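Local atomic coordinates of putative uncharacterized protein (PDB entry 3L7T), a protein that binds zinc and, as a member of the glyoxalase (vicinal oxygen chelate) superfamily, may act as a lactoylglutathione lyase. Residues L11-Y16 and L54-N59; H41-D46 and G58-D63. All blocks are in the same frame, centred on the assembly; numbering follows the deposited sequence.

Contact 1 of 2, residues L11-Y16 and L54-N59; sequences LIVSDY and LEIFGN
Leu11 and Ile56 pair in parallel strands and lie side by side, with the CD1 methyl of Ile56 entering the fork of the leucine. CD1 of Ile56 is 3.2 Å from CG of Leu11 and 3.3 Å from its CD2, closer than ordinary carbon contact, so this part is tight. Leu11 CG stands between the backbone N and the carbonyl carbon (chi1 61°), which turns the fork to that methyl. Next to them Val13 crosses Ile56 at about a right angle, its CG1 3.7 Å from CG2 of Ile56. Backbone bonds hold the strands, first and last of a beta-alpha-beta-beta-beta module of the vicinal oxygen chelate fold, in step: Leu11 N to Glu55 O, Phe57 N to Leu11 O (2.9 Å) and Val13 N to Phe57 O. At Ser14 the chains draw apart, and one water bridges them, giving a proton to Val13 O (2.9 Å), weakly to Ser14 O, and accepting one from Asn59 N (3.0 Å). Tyr16 comes back, its CB 3.3 Å from Asn59 O and its N bonded to that oxygen from 46° out of the carbonyl plane, where helix 16-26 starts behind the N-cap Asp15. Phe57 makes a cation-pi contact with Arg83 of the second subunit. Glu55, in salt bridge with Lys44, binds zinc with His8: apolar interlock and backbone bonds thus fix the strand that presents a metal ligand, while one water bridges the turn.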
# COMPACT_ATOMS: atom_id res chain seq x y z
N LEU A 11 2.51 6.39 -1.74
CA LEU A 11 2.56 5.94 -3.12
C LEU A 11 3.25 6.98 -3.92
O LEU A 11 3.37 8.14 -3.50
CB LEU A 11 1.15 5.67 -3.65
CG LEU A 11 0.15 6.81 -3.72
CD1 LEU A 11 0.14 7.35 -5.13
CD2 LEU A 11 -1.24 6.31 -3.36
N ILE A 12 3.74 6.54 -5.08
CA ILE A 12 4.49 7.39 -6.01
C ILE A 12 3.67 7.59 -7.28
O ILE A 12 3.08 6.67 -7.81
CB ILE A 12 5.85 6.75 -6.35
CG1 ILE A 12 6.74 6.82 -5.10
CG2 ILE A 12 6.53 7.48 -7.57
CD1 ILE A 12 8.11 6.19 -5.21
N VAL A 13 3.69 8.81 -7.82
CA VAL A 13 2.94 9.14 -9.03
C VAL A 13 3.93 9.80 -10.01
O VAL A 13 5.00 10.22 -9.60
CB VAL A 13 1.74 10.09 -8.77
CG1 VAL A 13 0.73 9.45 -7.77
CG2 VAL A 13 2.22 11.47 -8.27
N SER A 14 3.64 9.68 -11.30
CA SER A 14 4.55 10.20 -12.32
C SER A 14 4.33 11.71 -12.53
O SER A 14 5.28 12.45 -12.79
CB SER A 14 4.42 9.41 -13.65
OG SER A 14 3.15 9.66 -14.27
N ASP A 15 3.07 12.12 -12.56
CA ASP A 15 2.73 13.50 -12.88
C ASP A 15 1.98 14.09 -11.70
O ASP A 15 0.80 13.80 -11.52
CB ASP A 15 1.86 13.55 -14.15
CG ASP A 15 1.50 14.97 -14.57
OD1 ASP A 15 1.09 15.79 -13.71
OD2 ASP A 15 1.55 15.25 -15.79
N TYR A 16 2.66 14.87 -10.88
CA TYR A 16 2.07 15.35 -9.64
C TYR A 16 0.74 16.09 -9.84
O TYR A 16 -0.21 15.83 -9.13
CB TYR A 16 3.08 16.17 -8.83
CG TYR A 16 2.55 16.65 -7.51
CD1 TYR A 16 2.40 15.76 -6.45
CD2 TYR A 16 1.98 17.91 -7.40
CE1 TYR A 16 1.85 16.18 -5.27
CE2 TYR A 16 1.46 18.34 -6.22
CZ TYR A 16 1.39 17.48 -5.15
OH TYR A 16 0.82 17.96 -3.98
N LEU A 54 -3.01 9.00 3.39
CA LEU A 54 -2.36 8.56 2.14
C LEU A 54 -1.31 9.60 1.81
O LEU A 54 -1.63 10.79 1.77
CB LEU A 54 -3.39 8.55 1.00
CG LEU A 54 -4.63 7.72 1.27
CD1 LEU A 54 -5.56 7.80 0.02
CD2 LEU A 54 -4.28 6.30 1.61
N GLU A 55 -0.06 9.18 1.64
CA GLU A 55 1.02 10.12 1.35
C GLU A 55 1.34 9.98 -0.11
O GLU A 55 1.86 8.96 -0.53
CB GLU A 55 2.29 9.76 2.13
CG GLU A 55 2.21 9.99 3.62
CD GLU A 55 3.57 9.84 4.28
OE1 GLU A 55 4.48 9.21 3.66
OE2 GLU A 55 3.65 10.21 5.47
N ILE A 56 1.05 11.01 -0.90
CA ILE A 56 1.35 10.96 -2.32
C ILE A 56 2.68 11.68 -2.60
O ILE A 56 2.84 12.86 -2.25
CB ILE A 56 0.22 11.59 -3.13
CG1 ILE A 56 -1.15 11.02 -2.74
CG2 ILE A 56 0.49 11.46 -4.62
CD1 ILE A 56 -1.33 9.58 -3.00
N PHE A 57 3.61 10.99 -3.26
CA PHE A 57 4.90 11.59 -3.59
C PHE A 57 5.02 11.70 -5.08
O PHE A 57 4.84 10.72 -5.78
CB PHE A 57 6.05 10.71 -3.10
CG PHE A 57 6.23 10.71 -1.61
CD1 PHE A 57 7.12 11.60 -1.00
CD2 PHE A 57 5.60 9.76 -0.83
CE1 PHE A 57 7.36 11.55 0.38
CE2 PHE A 57 5.85 9.68 0.55
CZ PHE A 57 6.73 10.60 1.14
N GLY A 58 5.43 12.85 -5.58
CA GLY A 58 5.68 12.92 -7.02
C GLY A 58 6.29 14.26 -7.29
O GLY A 58 6.56 15.04 -6.38
N ASN A 59 6.50 14.52 -8.56
CA ASN A 59 7.09 15.78 -8.97
C ASN A 59 6.32 16.30 -10.17
O ASN A 59 5.63 15.55 -10.86
CB ASN A 59 8.57 15.60 -9.28
CG ASN A 59 9.31 16.93 -9.37
OD1 ASN A 59 8.76 17.96 -9.03
ND2 ASN A 59 10.57 16.90 -9.81
O HOH W 1 6.81 12.25 -10.46

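Contact 2 of 2, residues H41-D46 and G58-D63; sequences HDYKLD and GNKLTD
The carboxylate of Asp42 and the amide of Asn59 lie stacked, their planes 10° apart and CG of Asp42 3.8 Å from CG of Asn59. Beside them, the Tyr43 ring has Lys60 over one face: CE sits 3.9 Å from the ring centroid, a CH-pi contact displaced toward the rim. The extended lysine crosses the tyrosine at about a right angle, its CD and CE reaching the ring and hydroxyl end. In the plane of the ring, at its edge, lie Gly58 O and two waters. Both waters bond Tyr43 OH; one of them also donates to Asp63 OD1 at 2.7 Å, and the other receives a weak bond from Lys60 NZ. Asn59 has its CG anti to the backbone N (chi1 -165°), which lays the amide against the carboxylate of Asp42, and its ND2 donates to Asp63 OD2 at 3.1 Å, from above that carboxylate plane. Asn59 OD1 also takes the N-H of the next residue, Lys60 (2.8 Å), a bent bond with its donor well out of the amide plane, just where the type I turn from Lys60 to Asp63 starts. Two bonds close the antiparallel hydrogen-bonded pair: Tyr43 N to Gly58 O (3.0 Å) and Gly58 N to Tyr43 O (3.1 Å). The carboxylate of Asp42 also accepts a bond from Lys39 N. Tyr43 stacks further with His36 of strand 30-37 and Tyr16 of helix 16-26, while Lys60 touches Tyr16 and Asp17; the contact thus joins the end of strand 52-58 and its following loop to strand 42-49, next to that helix.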
# COMPACT_ATOMS: atom_id res chain seq x y z
N HIS A 41 12.39 15.22 -1.19
CA HIS A 41 11.21 14.41 -1.48
C HIS A 41 10.25 15.03 -2.48
O HIS A 41 9.11 14.59 -2.59
CB HIS A 41 10.47 14.01 -0.19
CG HIS A 41 9.79 15.15 0.51
ND1 HIS A 41 8.90 15.99 -0.13
CD2 HIS A 41 9.78 15.52 1.81
CE1 HIS A 41 8.41 16.85 0.73
NE2 HIS A 41 8.94 16.60 1.92
N ASP A 42 10.71 16.04 -3.23
CA ASP A 42 9.83 16.74 -4.16
C ASP A 42 8.51 17.07 -3.49
O ASP A 42 8.53 17.62 -2.37
CB ASP A 42 9.70 15.94 -5.46
CG ASP A 42 11.05 15.76 -6.15
OD1 ASP A 42 11.83 16.74 -6.16
OD2 ASP A 42 11.36 14.62 -6.60
N TYR A 43 7.36 16.81 -4.14
CA TYR A 43 6.08 17.17 -3.53
C TYR A 43 5.57 16.00 -2.74
O TYR A 43 5.60 14.85 -3.22
CB TYR A 43 5.02 17.58 -4.58
CG TYR A 43 5.42 18.86 -5.30
CD1 TYR A 43 5.04 20.10 -4.78
CD2 TYR A 43 6.15 18.82 -6.47
CE1 TYR A 43 5.38 21.27 -5.41
CE2 TYR A 43 6.53 20.01 -7.10
CZ TYR A 43 6.16 21.22 -6.54
OH TYR A 43 6.50 22.40 -7.16
N LYS A 44 5.18 16.29 -1.50
CA LYS A 44 4.59 15.29 -0.64
C LYS A 44 3.21 15.79 -0.23
O LYS A 44 3.08 16.89 0.31
CB LYS A 44 5.46 15.06 0.60
CG LYS A 44 4.89 14.01 1.58
CD LYS A 44 5.76 13.84 2.85
CE LYS A 44 5.21 12.73 3.74
NZ LYS A 44 4.13 13.21 4.68
N LEU A 45 2.20 15.08 -0.69
CA LEU A 45 0.82 15.48 -0.53
C LEU A 45 0.19 14.48 0.44
O LEU A 45 0.09 13.29 0.13
CB LEU A 45 0.11 15.40 -1.88
CG LEU A 45 -1.41 15.60 -1.84
CD1 LEU A 45 -1.88 16.97 -1.30
CD2 LEU A 45 -1.98 15.35 -3.21
N ASP A 46 -0.27 14.98 1.59
CA ASP A 46 -0.84 14.11 2.63
C ASP A 46 -2.36 14.23 2.66
O ASP A 46 -2.90 15.32 2.86
CB ASP A 46 -0.27 14.49 3.99
CG ASP A 46 1.26 14.36 4.06
OD1 ASP A 46 1.83 13.45 3.40
OD2 ASP A 46 1.89 15.15 4.80
N GLY A 58 5.43 12.85 -5.58
CA GLY A 58 5.68 12.92 -7.02
C GLY A 58 6.29 14.26 -7.29
O GLY A 58 6.56 15.04 -6.38
N ASN A 59 6.50 14.52 -8.56
CA ASN A 59 7.09 15.78 -8.97
C ASN A 59 6.32 16.30 -10.17
O ASN A 59 5.63 15.55 -10.86
CB ASN A 59 8.57 15.60 -9.28
CG ASN A 59 9.31 16.93 -9.37
OD1 ASN A 59 8.76 17.96 -9.03
ND2 ASN A 59 10.57 16.90 -9.81
N LYS A 60 6.35 17.62 -10.37
CA LYS A 60 5.55 18.26 -11.41
C LYS A 60 6.40 18.25 -12.67
O LYS A 60 7.61 18.33 -12.56
CB LYS A 60 5.28 19.71 -11.00
CG LYS A 60 4.23 19.86 -9.96
CD LYS A 60 4.11 21.28 -9.47
CE LYS A 60 3.07 21.34 -8.37
NZ LYS A 60 2.81 22.72 -7.87
N LEU A 61 5.77 18.12 -13.84
CA LEU A 61 6.51 17.96 -15.11
C LEU A 61 7.27 19.23 -15.45
O LEU A 61 8.27 19.20 -16.16
CB LEU A 61 5.56 17.62 -16.26
CG LEU A 61 5.25 16.17 -16.64
CD1 LEU A 61 4.88 15.32 -15.44
CD2 LEU A 61 4.10 16.17 -17.66
N THR A 62 6.80 20.35 -14.91
CA THR A 62 7.41 21.65 -15.11
C THR A 62 8.61 21.88 -14.19
O THR A 62 9.37 22.82 -14.41
CB THR A 62 6.39 22.78 -14.87
OG1 THR A 62 5.81 22.65 -13.57
CG2 THR A 62 5.27 22.74 -15.90
N ASP A 63 8.76 21.07 -13.13
CA ASP A 63 9.88 21.23 -12.21
C ASP A 63 11.19 21.11 -12.97
O ASP A 63 11.33 20.26 -13.86
CB ASP A 63 9.84 20.17 -11.11
CG ASP A 63 10.87 20.43 -9.99
OD1 ASP A 63 10.61 21.31 -9.15
OD2 ASP A 63 11.90 19.72 -9.93
O HOH W 2 10.27 19.44 -6.97
O HOH W 3 5.27 24.70 -6.63
O HOH W 4 8.16 22.54 -9.23

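Overall arrangement
From the N terminus, strand 5-12 runs into the loop before helix 16-26; the chain then makes strands 30-37, 42-49 and 52-58, and contact 1 closes this long excursion by setting strand 52-58 parallel beside strand 5-12. Contact 2 closes a short hairpin nested within it in sequence, apart from residues 60-63, which extend past contact 1. The two share Gly58 and Asn59, so strand 52-58 is held on one side by strand 5-12 and on the other by strand 42-49. Together they tie three of the four strands of one glyoxalase-type sheet to helix 16-26, and both also touch the second subunit, into which the sheet continues across the interface from Leu11 and Ile12.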